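Local coordinates for RabGDI protein (PDB 3P1W), which probably acts as a Rab GDP-dissociation inhibitor, keeping Rab GTPases in their GDP-bound state and helping to cycle them between membranes, as its relatives do, at residues 335-340 / 344-349; 138-143 / 399-404; 311-316 / 427-432; 431-436 / 440-445; 165-170 / 228-233. One frame throughout, in Å; residues are numbered along the deposited sequence.

Contact 1: 335-340 / 344-349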
# COMPACT_ATOMS: atom_id res chain seq x y z
N ASN A 335 -19.67 12.66 6.72
CA ASN A 335 -19.16 12.66 8.10
C ASN A 335 -18.08 11.60 8.26
O ASN A 335 -17.98 10.71 7.41
CB ASN A 335 -20.29 12.36 9.06
CG ASN A 335 -21.22 13.55 9.25
OD1 ASN A 335 -20.79 14.63 9.73
ND2 ASN A 335 -22.47 13.39 8.85
N PRO A 336 -17.29 11.66 9.35
CA PRO A 336 -16.35 10.57 9.60
C PRO A 336 -17.03 9.20 9.69
O PRO A 336 -18.24 9.11 9.96
CB PRO A 336 -15.73 10.93 10.96
CG PRO A 336 -15.94 12.43 11.10
CD PRO A 336 -17.27 12.67 10.44
N ILE A 337 -16.25 8.15 9.49
CA ILE A 337 -16.74 6.78 9.65
C ILE A 337 -17.24 6.59 11.10
O ILE A 337 -16.48 6.82 12.05
CB ILE A 337 -15.65 5.74 9.35
CG1 ILE A 337 -15.27 5.78 7.85
CG2 ILE A 337 -16.11 4.34 9.71
CD1 ILE A 337 -14.08 4.88 7.49
N PRO A 338 -18.48 6.11 11.28
CA PRO A 338 -18.96 5.87 12.65
C PRO A 338 -18.00 4.96 13.45
O PRO A 338 -17.39 4.05 12.87
CB PRO A 338 -20.33 5.22 12.43
CG PRO A 338 -20.79 5.84 11.12
CD PRO A 338 -19.54 5.87 10.29
N GLU A 339 -17.83 5.26 14.74
CA GLU A 339 -17.02 4.43 15.63
C GLU A 339 -15.50 4.47 15.35
O GLU A 339 -14.76 3.53 15.68
CB GLU A 339 -17.52 2.97 15.64
CG GLU A 339 -19.07 2.79 15.72
CD GLU A 339 -19.76 3.54 16.88
OE1 GLU A 339 -19.17 3.67 17.98
OE2 GLU A 339 -20.93 3.98 16.70
N THR A 340 -15.04 5.56 14.74
CA THR A 340 -13.61 5.79 14.57
C THR A 340 -13.24 7.11 15.25
O THR A 340 -12.29 7.78 14.86
CB THR A 340 -13.20 5.82 13.09
OG1 THR A 340 -13.90 6.87 12.43
CG2 THR A 340 -13.54 4.51 12.43
N ASN A 344 -10.09 12.15 11.25
CA ASN A 344 -10.05 12.80 9.93
C ASN A 344 -9.29 11.97 8.91
O ASN A 344 -9.30 12.27 7.70
CB ASN A 344 -9.45 14.20 10.05
CG ASN A 344 -10.36 15.16 10.76
OD1 ASN A 344 -11.56 15.18 10.50
ND2 ASN A 344 -9.81 15.96 11.66
N SER A 345 -8.58 10.97 9.41
CA SER A 345 -7.98 9.96 8.59
C SER A 345 -7.86 8.68 9.43
O SER A 345 -7.62 8.71 10.65
CB SER A 345 -6.62 10.41 8.07
OG SER A 345 -5.79 10.85 9.14
N CYS A 346 -8.08 7.53 8.80
CA CYS A 346 -7.91 6.27 9.50
C CYS A 346 -7.79 5.11 8.53
O CYS A 346 -8.06 5.26 7.34
CB CYS A 346 -9.04 6.01 10.54
SG CYS A 346 -10.66 5.73 9.89
N GLN A 347 -7.30 4.00 9.06
CA GLN A 347 -7.18 2.71 8.38
C GLN A 347 -7.97 1.67 9.18
O GLN A 347 -7.88 1.63 10.43
CB GLN A 347 -5.71 2.28 8.31
CG GLN A 347 -5.46 0.91 7.61
CD GLN A 347 -3.97 0.63 7.42
OE1 GLN A 347 -3.54 0.04 6.42
NE2 GLN A 347 -3.17 1.10 8.35
N ILE A 348 -8.77 0.87 8.49
CA ILE A 348 -9.48 -0.25 9.08
C ILE A 348 -9.06 -1.52 8.37
O ILE A 348 -9.17 -1.61 7.15
CB ILE A 348 -11.02 -0.10 8.96
CG1 ILE A 348 -11.52 1.20 9.61
CG2 ILE A 348 -11.75 -1.30 9.55
CD1 ILE A 348 -12.95 1.57 9.19
N ILE A 349 -8.51 -2.45 9.12
CA ILE A 349 -8.11 -3.73 8.63
C ILE A 349 -9.18 -4.74 9.03
O ILE A 349 -9.49 -4.90 10.23
CB ILE A 349 -6.72 -4.12 9.16
CG1 ILE A 349 -5.68 -3.14 8.60
CG2 ILE A 349 -6.37 -5.60 8.80
CD1 ILE A 349 -4.28 -3.23 9.21
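Ile337 is the first residue of 335-340 to meet the strand that follows. Its CD1 points at CD1 of Ile348, and the two methyls meet tip to tip at 3.9 Å. The same CD1 also lies 4.3 Å from SG of Cys346, so one methyl touches both inward-facing residues of the strand. In Ile337, CG1 is anti to the carbonyl carbon (chi1 -66°), and the extended CG1-CD1 arm carries the methyl to the strand. Pro338 and Glu339 then turn the chain. They are the corner of a type II beta turn from Ile337 to Thr340, with Glu339 at positive phi. The turn is closed mainly by a side chain. OG1 of Thr340 donates to O of Ile337 at 2.6 Å, and the backbone bond between the same two residues is weak. This hydroxyl bond fixes Thr340 with its methyl facing the strand. CG2 lies 4.0 Å from SG of Cys346 and is also close to the tip of Ile348. Cys346 and Ile348 alternate with Gln347, which faces the other way. Tyr124 of strand 117-129 and Leu365 of strand 361-367 pack around the buried cluster. The arrangement is a connection between two strands, 320-333 and 346-350, whose type II turn folds back over one face of the mixed beta-sheet.

Contact 2: 138-143 / 399-404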
# COMPACT_ATOMS: atom_id res chain seq x y z
N LYS A 138 -20.66 -4.37 18.42
CA LYS A 138 -19.52 -3.60 17.92
C LYS A 138 -18.87 -4.32 16.77
O LYS A 138 -18.95 -5.56 16.67
CB LYS A 138 -18.49 -3.38 19.02
CG LYS A 138 -19.01 -2.55 20.22
CD LYS A 138 -18.00 -2.60 21.32
CE LYS A 138 -18.44 -1.81 22.56
NZ LYS A 138 -19.60 -2.45 23.22
N PHE A 139 -18.17 -3.54 15.94
CA PHE A 139 -17.53 -4.04 14.73
C PHE A 139 -16.06 -3.70 14.65
O PHE A 139 -15.26 -4.56 14.30
CB PHE A 139 -18.23 -3.54 13.48
CG PHE A 139 -19.65 -3.99 13.38
CD1 PHE A 139 -19.95 -5.22 12.84
CD2 PHE A 139 -20.69 -3.18 13.82
CE1 PHE A 139 -21.29 -5.67 12.77
CE2 PHE A 139 -22.02 -3.60 13.74
CZ PHE A 139 -22.32 -4.85 13.20
N ILE A 140 -15.71 -2.45 14.94
CA ILE A 140 -14.32 -2.03 14.79
C ILE A 140 -13.78 -1.37 16.04
O ILE A 140 -14.53 -0.76 16.82
CB ILE A 140 -14.14 -1.12 13.57
CG1 ILE A 140 -14.95 0.17 13.72
CG2 ILE A 140 -14.51 -1.91 12.29
CD1 ILE A 140 -14.84 1.15 12.56
N HIS A 141 -12.46 -1.52 16.22
CA HIS A 141 -11.78 -1.17 17.46
C HIS A 141 -10.38 -0.61 17.17
O HIS A 141 -9.74 -1.01 16.20
CB HIS A 141 -11.64 -2.42 18.34
CG HIS A 141 -12.89 -3.26 18.42
ND1 HIS A 141 -13.80 -3.15 19.46
CD2 HIS A 141 -13.35 -4.24 17.61
CE1 HIS A 141 -14.79 -4.01 19.25
NE2 HIS A 141 -14.54 -4.68 18.14
N LYS A 142 -9.93 0.31 18.01
CA LYS A 142 -8.57 0.81 17.94
C LYS A 142 -7.61 -0.33 18.12
O LYS A 142 -7.84 -1.22 18.94
CB LYS A 142 -8.29 1.80 19.05
CG LYS A 142 -8.87 3.16 18.85
CD LYS A 142 -8.56 4.00 20.12
CE LYS A 142 -8.89 5.47 19.94
NZ LYS A 142 -8.51 6.25 21.18
N VAL A 143 -6.56 -0.32 17.31
CA VAL A 143 -5.50 -1.30 17.39
C VAL A 143 -4.53 -0.88 18.50
O VAL A 143 -3.92 0.18 18.40
CB VAL A 143 -4.72 -1.41 16.09
CG1 VAL A 143 -3.54 -2.35 16.26
CG2 VAL A 143 -5.67 -1.87 14.93
N LEU A 399 -18.99 -1.77 3.39
CA LEU A 399 -19.65 -0.51 3.06
C LEU A 399 -20.65 -0.10 4.13
O LEU A 399 -20.84 1.09 4.36
CB LEU A 399 -20.34 -0.57 1.71
CG LEU A 399 -19.45 -0.62 0.48
CD1 LEU A 399 -20.29 -0.98 -0.79
CD2 LEU A 399 -18.71 0.70 0.30
N GLU A 400 -21.29 -1.08 4.77
CA GLU A 400 -22.23 -0.78 5.87
C GLU A 400 -21.59 -0.12 7.07
O GLU A 400 -22.30 0.45 7.90
CB GLU A 400 -22.97 -2.05 6.33
CG GLU A 400 -23.90 -2.60 5.29
CD GLU A 400 -24.58 -3.91 5.74
OE1 GLU A 400 -24.39 -4.37 6.89
OE2 GLU A 400 -25.27 -4.51 4.89
N LEU A 401 -20.26 -0.21 7.19
CA LEU A 401 -19.55 0.45 8.27
C LEU A 401 -19.48 1.96 8.13
O LEU A 401 -19.18 2.64 9.10
CB LEU A 401 -18.13 -0.10 8.40
CG LEU A 401 -17.97 -1.58 8.69
CD1 LEU A 401 -16.51 -1.98 8.51
CD2 LEU A 401 -18.49 -1.85 10.14
N LEU A 402 -19.74 2.50 6.93
CA LEU A 402 -19.32 3.88 6.59
C LEU A 402 -20.32 4.99 6.91
O LEU A 402 -19.99 6.17 6.75
CB LEU A 402 -18.98 3.95 5.10
CG LEU A 402 -17.94 2.97 4.57
CD1 LEU A 402 -17.68 3.21 3.06
CD2 LEU A 402 -16.62 3.05 5.40
N GLY A 403 -21.52 4.62 7.33
CA GLY A 403 -22.60 5.57 7.50
C GLY A 403 -23.17 5.94 6.15
O GLY A 403 -23.09 5.15 5.19
N THR A 404 -23.73 7.13 6.06
CA THR A 404 -24.37 7.57 4.83
C THR A 404 -23.34 7.84 3.75
O THR A 404 -22.43 8.65 3.94
CB THR A 404 -25.19 8.83 5.08
OG1 THR A 404 -26.21 8.52 6.03
CG2 THR A 404 -25.83 9.30 3.77
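Phe139 and Leu401 are the closest backbone positions, with their CA atoms 8.1 Å apart. Phe139 lies on strand 138-142, but its psi of -45° departs from a regular strand. This is consistent with two consecutive side chains, Phe139 and Ile140, pointing toward Leu401. On the other segment, N of Leu402 bonds to O of Leu399 at 3.1 Å, and Gly403 has positive phi. Leu401 bridges the gap alone for its segment. Its CG is anti to the carbonyl carbon (chi1 -60°), which sends the side chain toward the strand. There its two methyls fork, one to each strand residue. CD2 lies 3.8 Å from CB of Phe139 and 4.1 Å from CG of the same residue, so the methyl meets the root of the aromatic side chain and approaches the ring obliquely. CD1 lies 4.3 Å from CG2 of Ile140, a looser touch. The contact is small and entirely apolar. Ile140 is buried, while Phe139 and Leu401 are partly exposed. Around it, the Phe139 ring meets that of His128 on strand 117-129, the antiparallel neighbour of strand 138-142. On the other side, Leu402 packs on strands 320-333 and 378-385, and Leu399 does so too. The chain following Leu399 is thus set between these strands and strand 138-142.

Contact 3: 311-316 / 427-432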
# COMPACT_ATOMS: atom_id res chain seq x y z
N SER A 311 0.67 -3.00 -18.34
CA SER A 311 -0.02 -2.49 -19.51
C SER A 311 0.88 -2.33 -20.72
O SER A 311 0.37 -2.24 -21.84
CB SER A 311 -0.73 -1.15 -19.24
OG SER A 311 0.16 -0.08 -19.10
N TYR A 312 2.19 -2.28 -20.50
CA TYR A 312 3.16 -2.11 -21.60
C TYR A 312 3.65 -3.41 -22.22
O TYR A 312 4.37 -3.38 -23.25
CB TYR A 312 4.33 -1.23 -21.14
CG TYR A 312 3.93 0.19 -20.99
CD1 TYR A 312 3.93 1.07 -22.07
CD2 TYR A 312 3.53 0.69 -19.73
CE1 TYR A 312 3.54 2.40 -21.92
CE2 TYR A 312 3.14 2.00 -19.58
CZ TYR A 312 3.14 2.85 -20.67
OH TYR A 312 2.72 4.16 -20.48
N VAL A 313 3.21 -4.54 -21.68
CA VAL A 313 3.66 -5.84 -22.16
C VAL A 313 2.51 -6.77 -22.49
O VAL A 313 2.68 -8.00 -22.53
CB VAL A 313 4.63 -6.53 -21.14
CG1 VAL A 313 5.94 -5.74 -21.00
CG2 VAL A 313 3.95 -6.73 -19.74
N MET A 314 1.36 -6.19 -22.81
CA MET A 314 0.18 -7.01 -23.07
C MET A 314 0.27 -7.75 -24.40
O MET A 314 -0.47 -8.72 -24.61
CB MET A 314 -1.09 -6.15 -23.06
CG MET A 314 -1.42 -5.56 -21.73
SD MET A 314 -1.91 -6.80 -20.53
CE MET A 314 -3.59 -7.04 -21.07
N HIS A 315 1.17 -7.29 -25.27
CA HIS A 315 1.46 -7.93 -26.56
C HIS A 315 2.61 -8.95 -26.53
O HIS A 315 2.84 -9.64 -27.52
CB HIS A 315 1.79 -6.85 -27.62
CG HIS A 315 2.94 -5.97 -27.27
ND1 HIS A 315 3.07 -5.34 -26.04
CD2 HIS A 315 4.00 -5.57 -28.01
CE1 HIS A 315 4.16 -4.59 -26.06
NE2 HIS A 315 4.74 -4.71 -27.25
N LEU A 316 3.31 -9.05 -25.40
CA LEU A 316 4.50 -9.89 -25.29
C LEU A 316 4.19 -11.19 -24.58
O LEU A 316 3.42 -11.23 -23.59
CB LEU A 316 5.62 -9.18 -24.54
CG LEU A 316 6.18 -7.90 -25.15
CD1 LEU A 316 7.38 -7.47 -24.31
CD2 LEU A 316 6.57 -8.11 -26.63
N ILE A 427 13.47 -7.10 -19.48
CA ILE A 427 12.25 -6.32 -19.34
C ILE A 427 11.64 -6.72 -18.00
O ILE A 427 11.14 -7.85 -17.85
CB ILE A 427 11.25 -6.57 -20.48
CG1 ILE A 427 11.88 -6.20 -21.84
CG2 ILE A 427 9.98 -5.73 -20.27
CD1 ILE A 427 11.06 -6.63 -23.01
N PHE A 428 11.76 -5.81 -17.03
CA PHE A 428 11.34 -6.07 -15.64
C PHE A 428 9.99 -5.44 -15.47
O PHE A 428 9.86 -4.23 -15.66
CB PHE A 428 12.32 -5.42 -14.65
CG PHE A 428 13.69 -6.04 -14.66
CD1 PHE A 428 14.05 -6.96 -13.70
CD2 PHE A 428 14.59 -5.75 -15.68
CE1 PHE A 428 15.31 -7.55 -13.72
CE2 PHE A 428 15.86 -6.35 -15.72
CZ PHE A 428 16.21 -7.25 -14.73
N VAL A 429 8.99 -6.26 -15.14
CA VAL A 429 7.60 -5.82 -15.07
C VAL A 429 7.15 -5.72 -13.61
O VAL A 429 7.31 -6.67 -12.85
CB VAL A 429 6.66 -6.76 -15.87
CG1 VAL A 429 5.25 -6.22 -15.87
CG2 VAL A 429 7.14 -6.89 -17.36
N THR A 430 6.63 -4.57 -13.23
CA THR A 430 6.05 -4.39 -11.88
C THR A 430 4.73 -5.16 -11.77
O THR A 430 3.96 -5.25 -12.73
CB THR A 430 5.86 -2.92 -11.52
OG1 THR A 430 5.05 -2.26 -12.50
CG2 THR A 430 7.21 -2.20 -11.36
N SER A 431 4.47 -5.72 -10.59
CA SER A 431 3.18 -6.34 -10.32
C SER A 431 2.08 -5.30 -10.15
O SER A 431 2.33 -4.12 -9.82
CB SER A 431 3.29 -7.26 -9.08
OG SER A 431 3.53 -6.50 -7.91
N SER A 432 0.84 -5.71 -10.36
CA SER A 432 -0.27 -4.81 -10.13
C SER A 432 -0.37 -4.52 -8.64
O SER A 432 0.03 -5.35 -7.83
CB SER A 432 -1.57 -5.44 -10.60
OG SER A 432 -1.44 -5.91 -11.93
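Val313 and Val429 form the tight part of this contact. They reach toward each other tip to tip, and both methyls of Val313 lie against one methyl of Val429. CG1 and CG2 of Val313 are each 4.0 Å from CG2 of Val429. CG2 of Val313 also comes within 4.1 Å of CG1 of Val429. The valine on the strand has CG1 anti to its backbone N (chi1 -175°), which turns both branches to the loop. Beside this pair, CG1 of Val313 slides past CG2 of Ile427 at 4.1 Å. All three residues are buried. Phe282 of strand 279-284 and Cys308 of strand 305-308 close in around them. Strand 427-429 pairs in parallel with strand 305-308 in the Rossmann-like sheet of the GDI fold, and 311-316 is the loop that leaves the end of strand 305-308. The loop turns back over the face of the sheet that carries Ile427 and Val429. The other side of the contact is looser. A type I turn from Val313 to Leu316, closed by N of Leu316 and O of Val313 at 3.1 Å, places Met314 and His315 at its corner, both exposed. Leu316 is partly exposed and adds a single touch. Its CD1 lies 4.0 Å from CD1 of Ile427, with the two side chains crossing at about a right angle.

Contact 4: 431-436 / 440-445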
# COMPACT_ATOMS: atom_id res chain seq x y z
N SER A 431 4.47 -5.72 -10.59
CA SER A 431 3.18 -6.34 -10.32
C SER A 431 2.08 -5.30 -10.15
O SER A 431 2.33 -4.12 -9.82
CB SER A 431 3.29 -7.26 -9.08
OG SER A 431 3.53 -6.50 -7.91
N SER A 432 0.84 -5.71 -10.36
CA SER A 432 -0.27 -4.81 -10.13
C SER A 432 -0.37 -4.52 -8.64
O SER A 432 0.03 -5.35 -7.83
CB SER A 432 -1.57 -5.44 -10.60
OG SER A 432 -1.44 -5.91 -11.93
N TYR A 433 -0.89 -3.34 -8.30
CA TYR A 433 -1.12 -2.95 -6.90
C TYR A 433 -2.21 -3.84 -6.30
O TYR A 433 -3.26 -4.02 -6.91
CB TYR A 433 -1.47 -1.46 -6.74
CG TYR A 433 -0.36 -0.58 -7.22
CD1 TYR A 433 0.69 -0.23 -6.38
CD2 TYR A 433 -0.29 -0.21 -8.55
CE1 TYR A 433 1.75 0.50 -6.86
CE2 TYR A 433 0.77 0.52 -9.04
CZ TYR A 433 1.78 0.88 -8.18
OH TYR A 433 2.84 1.58 -8.68
N ASP A 434 -1.92 -4.40 -5.13
CA ASP A 434 -2.88 -5.29 -4.43
C ASP A 434 -3.83 -4.52 -3.53
O ASP A 434 -3.77 -3.28 -3.40
CB ASP A 434 -2.11 -6.41 -3.70
CG ASP A 434 -1.36 -5.92 -2.49
OD1 ASP A 434 -1.69 -4.85 -1.93
OD2 ASP A 434 -0.42 -6.62 -2.05
N ALA A 435 -4.77 -5.25 -2.92
CA ALA A 435 -5.82 -4.66 -2.13
C ALA A 435 -5.35 -4.02 -0.81
O ALA A 435 -6.14 -3.32 -0.18
CB ALA A 435 -6.92 -5.73 -1.82
N THR A 436 -4.12 -4.27 -0.37
CA THR A 436 -3.72 -3.79 0.98
C THR A 436 -3.83 -2.24 1.07
O THR A 436 -3.63 -1.56 0.08
CB THR A 436 -2.32 -4.25 1.38
OG1 THR A 436 -1.34 -3.77 0.45
CG2 THR A 436 -2.24 -5.81 1.40
N GLU A 440 3.53 -1.68 2.01
CA GLU A 440 4.64 -2.65 2.13
C GLU A 440 4.79 -3.56 0.91
O GLU A 440 5.90 -3.75 0.40
CB GLU A 440 4.50 -3.55 3.37
CG GLU A 440 5.69 -4.49 3.51
CD GLU A 440 5.47 -5.64 4.44
OE1 GLU A 440 4.43 -5.69 5.15
OE2 GLU A 440 6.38 -6.51 4.46
N THR A 441 3.69 -4.14 0.46
CA THR A 441 3.78 -5.11 -0.62
C THR A 441 4.22 -4.45 -1.94
O THR A 441 4.88 -5.10 -2.76
CB THR A 441 2.49 -5.92 -0.78
OG1 THR A 441 1.41 -5.05 -1.10
CG2 THR A 441 2.18 -6.70 0.52
N ALA A 442 3.88 -3.18 -2.15
CA ALA A 442 4.37 -2.44 -3.30
C ALA A 442 5.86 -2.23 -3.18
O ALA A 442 6.59 -2.41 -4.15
CB ALA A 442 3.66 -1.11 -3.46
N THR A 443 6.31 -1.80 -2.01
CA THR A 443 7.75 -1.58 -1.78
C THR A 443 8.53 -2.89 -1.97
O THR A 443 9.62 -2.90 -2.58
CB THR A 443 8.03 -0.99 -0.40
OG1 THR A 443 7.18 0.14 -0.18
CG2 THR A 443 9.52 -0.55 -0.28
N ASN A 444 7.99 -3.99 -1.45
CA ASN A 444 8.61 -5.31 -1.62
C ASN A 444 8.84 -5.67 -3.09
O ASN A 444 9.92 -6.15 -3.46
CB ASN A 444 7.82 -6.42 -0.97
CG ASN A 444 7.85 -6.36 0.59
OD1 ASN A 444 8.69 -5.69 1.17
ND2 ASN A 444 6.92 -7.04 1.22
N ASP A 445 7.83 -5.41 -3.92
CA ASP A 445 7.94 -5.69 -5.35
C ASP A 445 9.02 -4.84 -5.99
O ASP A 445 9.85 -5.37 -6.72
CB ASP A 445 6.61 -5.45 -6.05
CG ASP A 445 6.67 -5.76 -7.56
OD1 ASP A 445 7.13 -6.86 -7.93
OD2 ASP A 445 6.24 -4.88 -8.34
O HOH W 1 0.58 -3.31 -3.91
O HOH W 2 1.13 -3.80 1.88
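The start of helix 440-454 folds back along 431-436, with CA of Tyr433 6.6 Å from CA of Ala442. Segment 431-436 connects strand 427-429 to that helix, and an Asx turn shapes its far end. OD1 of Asp434 takes the backbone N of Thr436 at 2.9 Å, from above the carboxylate plane, and uses its own syn lone pair for OG1 of Thr436. Lys94 forms a salt bridge with this carboxylate oxygen. OD2 of Asp434 receives OG1 of Thr441 at 2.6 Å. The carboxylate is thus held at both oxygens, which fixes its rotation. Water 2 takes the backbone N of Thr441 and donates to OG1 of Thr436. In the middle, CE1 of Tyr433 rests on CB of Ala442 at 4.2 Å, while the tyrosine hydroxyl bonds to the backbone N of Lys31. At the near end, OD2 of Asp445 forms a salt bridge with Lys31 and also accepts N of Ser431 at 3.0 Å (N-H...O angle 155°), from 38° out of the carboxylate plane.

Contact 5: 165-170 / 228-233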
# COMPACT_ATOMS: atom_id res chain seq x y z
N LYS A 165 -0.75 -7.36 27.53
CA LYS A 165 0.18 -6.38 28.13
C LYS A 165 1.55 -7.02 28.30
O LYS A 165 2.56 -6.42 27.95
CB LYS A 165 -0.33 -5.82 29.47
CG LYS A 165 0.69 -4.89 30.20
CD LYS A 165 0.38 -4.63 31.71
CE LYS A 165 0.30 -5.90 32.58
NZ LYS A 165 1.37 -6.05 33.65
N ASN A 166 1.57 -8.24 28.83
CA ASN A 166 2.82 -8.96 29.06
C ASN A 166 3.54 -9.23 27.74
O ASN A 166 4.77 -9.11 27.64
CB ASN A 166 2.57 -10.28 29.81
CG ASN A 166 2.12 -10.07 31.26
OD1 ASN A 166 2.53 -9.12 31.94
ND2 ASN A 166 1.26 -10.97 31.75
N PHE A 167 2.76 -9.58 26.72
CA PHE A 167 3.33 -9.81 25.40
C PHE A 167 3.98 -8.55 24.84
O PHE A 167 5.11 -8.58 24.39
CB PHE A 167 2.25 -10.33 24.45
CG PHE A 167 2.74 -10.56 23.05
CD1 PHE A 167 3.68 -11.54 22.80
CD2 PHE A 167 2.26 -9.79 22.00
CE1 PHE A 167 4.15 -11.76 21.50
CE2 PHE A 167 2.72 -10.01 20.71
CZ PHE A 167 3.67 -11.00 20.47
N TYR A 168 3.26 -7.43 24.88
CA TYR A 168 3.83 -6.17 24.40
C TYR A 168 5.06 -5.74 25.20
O TYR A 168 6.02 -5.23 24.62
CB TYR A 168 2.78 -5.07 24.39
CG TYR A 168 1.87 -5.07 23.16
CD1 TYR A 168 2.10 -5.91 22.07
CD2 TYR A 168 0.84 -4.17 23.06
CE1 TYR A 168 1.26 -5.87 20.94
CE2 TYR A 168 0.01 -4.12 21.96
CZ TYR A 168 0.22 -4.96 20.89
OH TYR A 168 -0.63 -4.87 19.79
N GLN A 169 5.04 -5.93 26.51
CA GLN A 169 6.22 -5.66 27.33
C GLN A 169 7.42 -6.48 26.85
O GLN A 169 8.50 -5.94 26.62
CB GLN A 169 5.94 -5.89 28.81
CG GLN A 169 5.07 -4.81 29.43
CD GLN A 169 4.76 -5.08 30.89
OE1 GLN A 169 5.30 -6.00 31.49
NE2 GLN A 169 3.88 -4.27 31.46
N TYR A 170 7.20 -7.78 26.66
CA TYR A 170 8.24 -8.67 26.13
C TYR A 170 8.81 -8.19 24.79
O TYR A 170 10.02 -8.07 24.64
CB TYR A 170 7.69 -10.09 25.96
CG TYR A 170 8.68 -11.10 25.39
CD1 TYR A 170 9.74 -11.59 26.16
CD2 TYR A 170 8.51 -11.62 24.11
CE1 TYR A 170 10.64 -12.54 25.64
CE2 TYR A 170 9.40 -12.56 23.59
CZ TYR A 170 10.45 -13.02 24.36
OH TYR A 170 11.31 -13.95 23.81
N LEU A 228 11.02 -13.26 12.79
CA LEU A 228 10.47 -12.52 11.65
C LEU A 228 9.27 -11.69 12.09
O LEU A 228 9.13 -10.52 11.72
CB LEU A 228 10.04 -13.50 10.55
CG LEU A 228 11.14 -14.32 9.88
CD1 LEU A 228 10.57 -15.67 9.37
CD2 LEU A 228 11.82 -13.51 8.76
N THR A 229 8.42 -12.28 12.93
CA THR A 229 7.19 -11.65 13.35
C THR A 229 7.43 -10.69 14.52
O THR A 229 6.88 -9.60 14.57
CB THR A 229 6.14 -12.70 13.70
OG1 THR A 229 5.86 -13.50 12.53
CG2 THR A 229 4.85 -12.04 14.18
N LEU A 230 8.31 -11.09 15.44
CA LEU A 230 8.65 -10.23 16.54
C LEU A 230 9.22 -8.90 16.03
O LEU A 230 8.89 -7.85 16.56
CB LEU A 230 9.64 -10.93 17.50
CG LEU A 230 9.05 -12.09 18.30
CD1 LEU A 230 10.16 -12.95 18.94
CD2 LEU A 230 8.09 -11.58 19.38
N GLU A 231 10.07 -8.96 15.01
CA GLU A 231 10.67 -7.74 14.45
C GLU A 231 9.60 -6.82 13.89
O GLU A 231 9.65 -5.61 14.06
CB GLU A 231 11.68 -8.08 13.34
CG GLU A 231 12.98 -8.69 13.82
CD GLU A 231 13.93 -7.68 14.45
OE1 GLU A 231 13.50 -6.57 14.84
OE2 GLU A 231 15.13 -8.01 14.56
N ARG A 232 8.62 -7.41 13.23
CA ARG A 232 7.54 -6.64 12.62
C ARG A 232 6.63 -6.01 13.66
O ARG A 232 6.26 -4.84 13.55
CB ARG A 232 6.74 -7.54 11.69
CG ARG A 232 7.50 -7.91 10.41
CD ARG A 232 6.80 -9.00 9.66
NE ARG A 232 5.60 -8.51 9.00
CZ ARG A 232 5.57 -7.94 7.80
NH1 ARG A 232 6.67 -7.76 7.08
NH2 ARG A 232 4.41 -7.54 7.30
N ILE A 233 6.29 -6.78 14.69
CA ILE A 233 5.49 -6.26 15.80
C ILE A 233 6.26 -5.16 16.51
O ILE A 233 5.73 -4.08 16.74
CB ILE A 233 5.03 -7.38 16.78
CG1 ILE A 233 4.12 -8.35 16.04
CG2 ILE A 233 4.27 -6.78 17.98
CD1 ILE A 233 3.61 -9.51 16.88
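This is an apolar contact between segments 165-170 and 228-233 of helices 158-173 and 226-243, which cross at nearly a right angle in the helical domain of the GDI fold. The axes of the two short segments approach to 11.5 Å, and their directions make an angle of 93°. The backbones stay well apart, so long side chains fill the space between them. From 165-170 the main part is played by Phe167, and Leu230 and Ile233 answer from the other side. The CG of Phe167 is anti to the backbone N (chi1 178°), which swings the ring out from its helix toward the other one. CE1 of the ring comes within 4.5 Å of CD2 of Leu230, a loose touch. Tyr168, one residue on, adds a second aromatic side chain. Its CE1 lies 4.3 Å from CG2 of Ile233, and its hydroxyl bonds to O of Pro144. The four touching residues are all buried. Helix 203-213 covers one flank, where Leu209 meets both aromatic residues and Val213 meets Tyr168 and Ile233. Met192 of helix 192-198 packs on Phe167 and Leu230, and Phe199 meets the Phe167 ring edge-to-face. Ile233 puts its CD1 at the rim of the Phe167 ring, in the ring plane, 3.9 Å from CZ and 4.0 Å from CE2 of Phe167.

Contacts 1 and 2 are neighbours, with centres about 7 Å apart. CG2 of Thr340 lies 3.6 Å from CD1 of Ile140, and Pro338 packs on the backbone at Leu401 and Leu402. Contacts 3 and 4 share Ser431 and Ser432, and their centres are about 15 Å apart. Contact 3 lies across the centre of the chain from contact 1, about 36 Å away between centres. Contact 4 sits near the middle, about 6 Å from the centre of the chain. It is tied to the helical domain of contact 5 by a salt bridge, Glu440 OE1 to Arg232 NH2 at 2.8 Å. In related GDIs the helical domain receives the Rab lipid.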